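Local coordinates for ABC transporter ATP-binding protein (PDB 4HZI) that probably binds and hydrolyses ATP as the nucleotide-binding subunit of an orphan ABC transporter involved in manganese utilization and tolerance, at residues 75-80 with 228-233; 96-101 with 108-113; 182-187 with 195-200. All coordinates share one frame; numbering follows the deposited sequence.

Interaction 1 (75-80 with 228-233); sequences TLVNLI and LYITHR
Val77 and Ile230 meet through a methyl and a side-chain end: Val77 CG2 lies 3.3 Å from Ile230 CD1 and 4.0 Å from Ile230 CG1. The first distance is tighter than normal carbon-carbon contact, and Ile230 has an unusual second torsion (chi2 127°), so the pair is closely packed and perhaps slightly strained, or its end methyl is imprecisely placed. A second, more relaxed contact lies one helical turn along, where Ile80 CD1 rests 3.9 Å from Leu228 CD2. In both pairs the side chains meet at a slant, and no hydrogen bond joins the two segments.

The torsions explain which branches do the touching. Val77 sets CG1 opposite its backbone N (chi1 168°), which leaves CG2 trans to the carbonyl carbon and facing Ile230. The backbones themselves remain well apart, the closest alpha carbons being Val77 CA and Ile230 CA at 8.6 Å, so the segments meet through side chains alone. Regular helical bonding fixes the spacing of the two contacts, as in Ile80 N to Leu76 O at 2.8 Å.

Further out, Ile230 also packs on Leu65 and Ile196, while Ile80 touches Phe194 and Ile196, which places the helix across neighbouring strands of the central sheet. At the strand's end, Thr231 OG1 accepts a nearly straight bond from Arg233 N (2.8 Å, 167°), forming an ST turn, and His232 ND1 is hydrogen-bonded to Glu199 OE2. A helix leaving a glycine-rich loop and lying on a parallel sheet, beside a strand followed directly by a histidine, is consistent with the P-loop helix and the strand leading to the switch histidine of an ABC ATPase.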
# COMPACT_ATOMS: atom_id res chain seq x y z
N THR A 75 6.23 -9.46 -13.27
CA THR A 75 6.75 -10.24 -14.41
C THR A 75 5.97 -11.52 -14.68
O THR A 75 5.62 -11.85 -15.79
CB THR A 75 8.25 -10.51 -14.23
OG1 THR A 75 8.93 -9.25 -14.10
CG2 THR A 75 8.80 -11.26 -15.41
N LEU A 76 5.66 -12.25 -13.62
CA LEU A 76 4.92 -13.46 -13.74
C LEU A 76 3.53 -13.27 -14.32
O LEU A 76 3.11 -14.05 -15.22
CB LEU A 76 4.92 -14.20 -12.35
CG LEU A 76 4.37 -15.62 -12.30
CD1 LEU A 76 4.96 -16.59 -13.33
CD2 LEU A 76 4.62 -16.16 -10.89
N VAL A 77 2.85 -12.22 -13.88
CA VAL A 77 1.51 -11.88 -14.34
C VAL A 77 1.60 -11.57 -15.84
O VAL A 77 0.80 -12.09 -16.62
CB VAL A 77 0.95 -10.66 -13.58
CG1 VAL A 77 -0.31 -10.13 -14.25
CG2 VAL A 77 0.65 -11.03 -12.13
N ASN A 78 2.61 -10.77 -16.20
CA ASN A 78 2.85 -10.46 -17.62
C ASN A 78 3.08 -11.68 -18.51
O ASN A 78 2.58 -11.75 -19.64
CB ASN A 78 4.01 -9.47 -17.77
CG ASN A 78 3.69 -8.11 -17.21
OD1 ASN A 78 2.54 -7.76 -17.01
ND2 ASN A 78 4.71 -7.33 -16.95
N LEU A 79 3.78 -12.67 -17.98
CA LEU A 79 4.03 -13.90 -18.67
C LEU A 79 2.75 -14.70 -18.77
O LEU A 79 2.38 -15.19 -19.83
CB LEU A 79 5.15 -14.63 -17.94
CG LEU A 79 5.80 -15.79 -18.68
CD1 LEU A 79 7.19 -16.06 -18.16
CD2 LEU A 79 4.94 -17.04 -18.57
N ILE A 80 2.00 -14.81 -17.65
CA ILE A 80 0.70 -15.50 -17.72
C ILE A 80 -0.30 -14.84 -18.72
O ILE A 80 -1.06 -15.53 -19.38
CB ILE A 80 0.10 -15.66 -16.30
CG1 ILE A 80 1.00 -16.57 -15.46
CG2 ILE A 80 -1.32 -16.21 -16.33
CD1 ILE A 80 0.75 -16.59 -13.97
N LEU A 228 -6.49 -16.17 -9.50
CA LEU A 228 -5.14 -16.00 -9.00
C LEU A 228 -5.06 -14.61 -8.43
O LEU A 228 -5.27 -13.66 -9.13
CB LEU A 228 -4.12 -16.14 -10.13
CG LEU A 228 -2.66 -15.91 -9.79
CD1 LEU A 228 -2.13 -16.91 -8.77
CD2 LEU A 228 -1.78 -16.02 -11.04
N TYR A 229 -4.79 -14.51 -7.16
CA TYR A 229 -4.77 -13.27 -6.40
C TYR A 229 -3.33 -12.96 -6.05
O TYR A 229 -2.65 -13.76 -5.37
CB TYR A 229 -5.59 -13.47 -5.14
CG TYR A 229 -5.94 -12.24 -4.32
CD1 TYR A 229 -5.03 -11.71 -3.39
CD2 TYR A 229 -7.19 -11.63 -4.43
CE1 TYR A 229 -5.37 -10.60 -2.62
CE2 TYR A 229 -7.53 -10.53 -3.65
CZ TYR A 229 -6.61 -10.00 -2.78
OH TYR A 229 -6.95 -8.91 -2.02
N ILE A 230 -2.87 -11.80 -6.46
CA ILE A 230 -1.47 -11.42 -6.25
C ILE A 230 -1.35 -10.31 -5.24
O ILE A 230 -1.96 -9.25 -5.38
CB ILE A 230 -0.88 -10.97 -7.60
CG1 ILE A 230 -0.98 -12.14 -8.61
CG2 ILE A 230 0.60 -10.56 -7.46
CD1 ILE A 230 -1.65 -11.74 -9.83
N THR A 231 -0.52 -10.54 -4.22
CA THR A 231 -0.35 -9.60 -3.13
C THR A 231 1.02 -9.73 -2.47
O THR A 231 1.71 -10.76 -2.59
CB THR A 231 -1.47 -9.76 -2.06
OG1 THR A 231 -1.36 -8.74 -1.09
CG2 THR A 231 -1.39 -11.09 -1.40
N HIS A 232 1.38 -8.66 -1.77
CA HIS A 232 2.50 -8.68 -0.82
C HIS A 232 2.03 -8.53 0.61
O HIS A 232 2.84 -8.49 1.51
CB HIS A 232 3.59 -7.67 -1.15
CG HIS A 232 3.19 -6.24 -0.96
ND1 HIS A 232 2.56 -5.54 -1.96
CD2 HIS A 232 3.39 -5.37 0.05
CE1 HIS A 232 2.35 -4.29 -1.56
NE2 HIS A 232 2.82 -4.17 -0.34
N ARG A 233 0.71 -8.53 0.84
CA ARG A 233 0.18 -8.32 2.19
C ARG A 233 -0.79 -9.41 2.60
O ARG A 233 -1.93 -9.40 2.14
CB ARG A 233 -0.57 -6.99 2.26
CG ARG A 233 0.33 -5.78 2.17
CD ARG A 233 -0.50 -4.54 2.53
NE ARG A 233 0.20 -3.36 2.05
CZ ARG A 233 0.98 -2.57 2.79
NH1 ARG A 233 1.13 -2.76 4.11
NH2 ARG A 233 1.59 -1.56 2.19

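Interaction 2 (96-101 with 108-113); sequences ETYGEI and KRIGIL
Tyr98 and Ile110 form the buried side of this contact, Glu96 and Arg109 its hydrated side. The phenol end of Tyr98 approaches Ile110 with Tyr98 OH 3.9 Å from Ile110 CD1, and the two side chains arrive from opposite directions. That hydroxyl is not left without a polar partner by its aliphatic neighbour, since it is hydrogen-bonded to Ile80 O, the backbone carbonyl of the helix 73-80. Ile101 CD1 comes 4.3 Å from Arg109 NH1, a loose approach; Ile101 and Tyr98 both also touch Leu106 of helix 103-108.

The polar side is looser. Glu96 OE1 and Arg109 NH1 make a salt bridge at 3.6 Å, with the carboxylate oxygen near the guanidinium plane, at its edge. The side chains cross at about a right angle and their flat ends are tilted 34° to each other. One oxygen meets one nitrogen at this long distance, with no direct hydrogen bond between them, so the pair is not a bidentate one. Water 1 spans the neighbouring positions: it donates to Glu96 OE1 at 2.6 Å and accepts from Arg109 NH2 at 3.0 Å. A bend at chi3 (59°) in the otherwise extended Arg109 chain turns the guanidinium toward these partners, while its NE is taken by a salt bridge to Asp193.

The short 3-10 turn after Glu96 is stabilised separately, for Glu100 OE2 receives both Thr97 N and Thr97 OG1, the hydroxyl on the anti lone pair and the amide from well above the carboxylate plane. With Asp193 and Glu96 both serving Arg109, the guanidinium has two acid partners; the direct pairing with Glu96 is long and partly water-mediated, which suggests a modest electrostatic attraction supplementing a small apolar core.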
# COMPACT_ATOMS: atom_id res chain seq x y z
N GLU A 96 -3.51 -26.85 -23.73
CA GLU A 96 -2.78 -26.17 -24.81
C GLU A 96 -1.64 -25.34 -24.26
O GLU A 96 -1.85 -24.48 -23.42
CB GLU A 96 -3.72 -25.24 -25.57
CG GLU A 96 -4.79 -25.91 -26.39
CD GLU A 96 -5.65 -24.89 -27.10
OE1 GLU A 96 -6.39 -24.15 -26.41
OE2 GLU A 96 -5.58 -24.82 -28.34
N THR A 97 -0.44 -25.56 -24.78
CA THR A 97 0.67 -24.67 -24.49
C THR A 97 0.39 -23.31 -25.11
O THR A 97 -0.40 -23.17 -26.06
CB THR A 97 2.03 -25.19 -25.05
OG1 THR A 97 1.99 -25.15 -26.47
CG2 THR A 97 2.31 -26.59 -24.56
N TYR A 98 1.05 -22.31 -24.56
CA TYR A 98 0.89 -20.96 -25.02
C TYR A 98 1.36 -20.81 -26.48
O TYR A 98 0.80 -20.02 -27.22
CB TYR A 98 1.61 -20.00 -24.10
CG TYR A 98 0.80 -19.54 -22.91
CD1 TYR A 98 -0.18 -20.35 -22.32
CD2 TYR A 98 1.02 -18.30 -22.38
CE1 TYR A 98 -0.90 -19.92 -21.23
CE2 TYR A 98 0.32 -17.86 -21.28
CZ TYR A 98 -0.66 -18.69 -20.72
OH TYR A 98 -1.38 -18.27 -19.65
N GLY A 99 2.30 -21.64 -26.88
CA GLY A 99 2.71 -21.69 -28.28
C GLY A 99 1.57 -22.09 -29.21
O GLY A 99 1.62 -21.80 -30.40
N GLU A 100 0.53 -22.74 -28.69
CA GLU A 100 -0.54 -23.23 -29.56
C GLU A 100 -1.70 -22.29 -29.62
O GLU A 100 -2.62 -22.54 -30.39
CB GLU A 100 -1.02 -24.61 -29.11
CG GLU A 100 0.09 -25.63 -28.96
CD GLU A 100 -0.39 -26.84 -28.19
OE1 GLU A 100 -1.32 -27.52 -28.68
OE2 GLU A 100 0.14 -27.09 -27.10
N ILE A 101 -1.65 -21.21 -28.85
CA ILE A 101 -2.76 -20.28 -28.76
C ILE A 101 -2.35 -18.91 -29.25
O ILE A 101 -1.42 -18.29 -28.71
CB ILE A 101 -3.21 -20.12 -27.28
CG1 ILE A 101 -3.40 -21.49 -26.63
CG2 ILE A 101 -4.49 -19.29 -27.19
CD1 ILE A 101 -3.70 -21.43 -25.14
N LYS A 108 -8.57 -12.99 -24.36
CA LYS A 108 -10.03 -13.05 -24.25
C LYS A 108 -10.44 -14.00 -23.13
O LYS A 108 -11.43 -13.79 -22.45
CB LYS A 108 -10.63 -13.50 -25.59
CG LYS A 108 -12.11 -13.85 -25.54
CD LYS A 108 -12.70 -14.05 -26.93
CE LYS A 108 -14.22 -13.92 -26.92
NZ LYS A 108 -14.85 -14.45 -28.17
N ARG A 109 -9.66 -15.06 -22.94
CA ARG A 109 -9.95 -16.07 -21.90
C ARG A 109 -9.44 -15.84 -20.45
O ARG A 109 -9.77 -16.62 -19.54
CB ARG A 109 -9.49 -17.42 -22.41
CG ARG A 109 -10.05 -17.72 -23.80
CD ARG A 109 -9.31 -18.86 -24.45
NE ARG A 109 -9.38 -20.07 -23.65
CZ ARG A 109 -8.75 -21.20 -23.96
NH1 ARG A 109 -8.00 -21.26 -25.07
NH2 ARG A 109 -8.86 -22.27 -23.17
N ILE A 110 -8.65 -14.80 -20.25
CA ILE A 110 -8.10 -14.46 -18.94
C ILE A 110 -8.54 -13.06 -18.57
O ILE A 110 -8.17 -12.09 -19.25
CB ILE A 110 -6.58 -14.51 -18.95
CG1 ILE A 110 -6.07 -15.89 -19.36
CG2 ILE A 110 -6.05 -14.14 -17.56
CD1 ILE A 110 -4.53 -16.04 -19.33
N GLY A 111 -9.36 -12.93 -17.52
CA GLY A 111 -9.73 -11.60 -17.02
C GLY A 111 -8.63 -11.02 -16.17
O GLY A 111 -7.99 -11.75 -15.44
N ILE A 112 -8.42 -9.71 -16.25
CA ILE A 112 -7.44 -9.04 -15.42
C ILE A 112 -8.07 -7.92 -14.67
O ILE A 112 -8.76 -7.07 -15.29
CB ILE A 112 -6.32 -8.35 -16.22
CG1 ILE A 112 -5.59 -9.34 -17.10
CG2 ILE A 112 -5.34 -7.65 -15.26
CD1 ILE A 112 -4.74 -10.31 -16.33
N LEU A 113 -7.84 -7.88 -13.37
CA LEU A 113 -8.18 -6.71 -12.57
C LEU A 113 -6.85 -6.05 -12.18
O LEU A 113 -6.09 -6.57 -11.33
CB LEU A 113 -8.99 -7.10 -11.34
CG LEU A 113 -9.76 -5.99 -10.58
CD1 LEU A 113 -10.43 -6.54 -9.34
CD2 LEU A 113 -8.92 -4.80 -10.18
O HOH W 1 -6.77 -24.25 -23.89

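Interaction 3 (182-187 with 195-200); sequences ILFLRS and LIMDEP
The Phe184 ring receives Met197 at its edge: Met197 SD lies close to the ring plane, 82° off the normal and 5.1 Å from the ring centroid, a Met-aromatic contact. The sulfur is equally distant, 4.0 Å, from Phe184 CD2 and from Phe184 CE2. Leu195 CD2 comes obliquely to the same CD2-CE2 edge, from the other side of the ring plane, 3.7 Å from Phe184 CD2; its approach to CE2 is modelled too short to interpret. Beyond the two segments, Tyr219 meets Phe184 edge-to-face and Phe215 lies with its ring almost perpendicular, so residues of helix 206-222 add to the aromatic surroundings.

Phe184 holds CG trans to its backbone N (chi1 -180°), which sends the ring from the flank of its helix toward the strand. Ser187, one turn on, has CB 3.7 Å from Leu195 CD1. This methyl lies against the serine, while CD2 serves mainly the ring. The axes of the short segments 182-187 and 195-198 run 10.0 Å apart and roughly antiparallel, at 150°.

Ser187 OG donates to Phe184 O at 2.7 Å, in the carbonyl plane and on a lone pair. Because this buried hydroxyl spends its proton inside its own helix, it can face Leu195 without needing a polar partner from the strand, and the contact between the segments remains apolar and sulfur-aromatic.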
# COMPACT_ATOMS: atom_id res chain seq x y z
N ILE A 182 -16.21 -2.37 -9.54
CA ILE A 182 -16.57 -2.15 -10.91
C ILE A 182 -15.48 -2.66 -11.84
O ILE A 182 -15.78 -3.26 -12.91
CB ILE A 182 -16.95 -0.67 -11.16
CG1 ILE A 182 -18.24 -0.30 -10.38
CG2 ILE A 182 -17.13 -0.39 -12.62
CD1 ILE A 182 -19.36 -1.31 -10.40
N LEU A 183 -14.21 -2.47 -11.45
CA LEU A 183 -13.11 -3.08 -12.18
C LEU A 183 -13.18 -4.60 -12.17
O LEU A 183 -12.85 -5.24 -13.18
CB LEU A 183 -11.75 -2.58 -11.71
CG LEU A 183 -11.54 -1.08 -11.97
CD1 LEU A 183 -10.20 -0.64 -11.39
CD2 LEU A 183 -11.62 -0.77 -13.44
N PHE A 184 -13.61 -5.20 -11.08
CA PHE A 184 -13.83 -6.62 -11.07
C PHE A 184 -14.91 -7.03 -12.12
O PHE A 184 -14.72 -7.96 -12.91
CB PHE A 184 -14.20 -7.06 -9.69
CG PHE A 184 -14.44 -8.55 -9.55
CD1 PHE A 184 -15.70 -9.10 -9.77
CD2 PHE A 184 -13.42 -9.41 -9.20
CE1 PHE A 184 -15.93 -10.46 -9.62
CE2 PHE A 184 -13.63 -10.76 -9.05
CZ PHE A 184 -14.88 -11.30 -9.28
N LEU A 185 -16.01 -6.28 -12.16
CA LEU A 185 -17.08 -6.59 -13.13
C LEU A 185 -16.57 -6.49 -14.56
O LEU A 185 -16.85 -7.35 -15.41
CB LEU A 185 -18.31 -5.68 -12.91
CG LEU A 185 -18.99 -5.86 -11.57
CD1 LEU A 185 -20.28 -5.09 -11.48
CD2 LEU A 185 -19.21 -7.36 -11.31
N ARG A 186 -15.81 -5.44 -14.82
CA ARG A 186 -15.18 -5.24 -16.10
C ARG A 186 -14.31 -6.45 -16.51
O ARG A 186 -14.29 -6.86 -17.70
CB ARG A 186 -14.34 -3.99 -16.05
CG ARG A 186 -13.55 -3.76 -17.32
CD ARG A 186 -12.73 -2.48 -17.26
NE ARG A 186 -11.96 -2.30 -18.47
CZ ARG A 186 -10.87 -3.01 -18.82
NH1 ARG A 186 -10.38 -3.95 -18.01
NH2 ARG A 186 -10.27 -2.78 -19.98
N SER A 187 -13.61 -7.00 -15.52
CA SER A 187 -12.65 -8.10 -15.72
C SER A 187 -13.37 -9.40 -16.11
O SER A 187 -12.79 -10.27 -16.77
CB SER A 187 -11.73 -8.24 -14.44
OG SER A 187 -12.33 -9.04 -13.42
N LEU A 195 -9.52 -15.55 -13.71
CA LEU A 195 -9.32 -14.16 -13.39
C LEU A 195 -8.02 -13.95 -12.65
O LEU A 195 -7.68 -14.65 -11.69
CB LEU A 195 -10.47 -13.69 -12.49
CG LEU A 195 -10.37 -12.30 -11.89
CD1 LEU A 195 -10.19 -11.18 -12.91
CD2 LEU A 195 -11.66 -12.07 -11.13
N ILE A 196 -7.27 -12.95 -13.07
CA ILE A 196 -6.11 -12.52 -12.31
C ILE A 196 -6.39 -11.21 -11.60
O ILE A 196 -6.75 -10.22 -12.23
CB ILE A 196 -4.88 -12.30 -13.21
CG1 ILE A 196 -4.52 -13.54 -14.00
CG2 ILE A 196 -3.72 -11.84 -12.35
CD1 ILE A 196 -3.38 -13.31 -15.01
N MET A 197 -6.29 -11.19 -10.27
CA MET A 197 -6.44 -9.97 -9.51
C MET A 197 -5.06 -9.55 -8.97
O MET A 197 -4.52 -10.13 -8.04
CB MET A 197 -7.42 -10.14 -8.37
CG MET A 197 -8.83 -10.30 -8.90
SD MET A 197 -9.96 -10.51 -7.54
CE MET A 197 -9.98 -12.29 -7.55
N ASP A 198 -4.50 -8.54 -9.61
CA ASP A 198 -3.14 -8.11 -9.38
C ASP A 198 -3.12 -6.94 -8.39
O ASP A 198 -3.36 -5.80 -8.79
CB ASP A 198 -2.55 -7.69 -10.75
CG ASP A 198 -1.06 -7.37 -10.70
OD1 ASP A 198 -0.42 -7.61 -9.65
OD2 ASP A 198 -0.55 -6.88 -11.74
N GLU A 199 -2.93 -7.24 -7.10
CA GLU A 199 -2.84 -6.21 -6.06
C GLU A 199 -4.14 -5.37 -6.01
O GLU A 199 -4.08 -4.14 -6.02
CB GLU A 199 -1.65 -5.29 -6.36
CG GLU A 199 -0.31 -6.01 -6.25
CD GLU A 199 0.16 -6.11 -4.81
OE1 GLU A 199 -0.62 -5.75 -3.89
OE2 GLU A 199 1.32 -6.55 -4.59
N PRO A 200 -5.31 -6.04 -6.07
CA PRO A 200 -6.58 -5.33 -6.16
C PRO A 200 -6.87 -4.43 -4.96
O PRO A 200 -7.69 -3.53 -5.10
CB PRO A 200 -7.60 -6.45 -6.20
CG PRO A 200 -6.97 -7.52 -5.39
CD PRO A 200 -5.53 -7.47 -5.83

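All three contacts border one mixed central sheet, in which strands 110-113, 194-198 and 227-231 lie side by side and parallel. Measured between centres, interactions 1 and 3 are about 12 Å apart, 1 and 2 about 15 Å, and 2 and 3 about 16 Å. Along the chain, helix 73-80 comes first, then interactions 2 and 3 in turn, and last strand 227-231, which completes interaction 1. Backbone bonds such as Ile230 N to Met197 O (2.8 Å) and Leu113 N to Ile196 O (2.8 Å) tie the strands. Ile196 points away from helix 182-187 and touches Ile80, so helices 73-80 and 176-188 flank opposite sheet faces, a sandwich consistent with the ABC ATPase core.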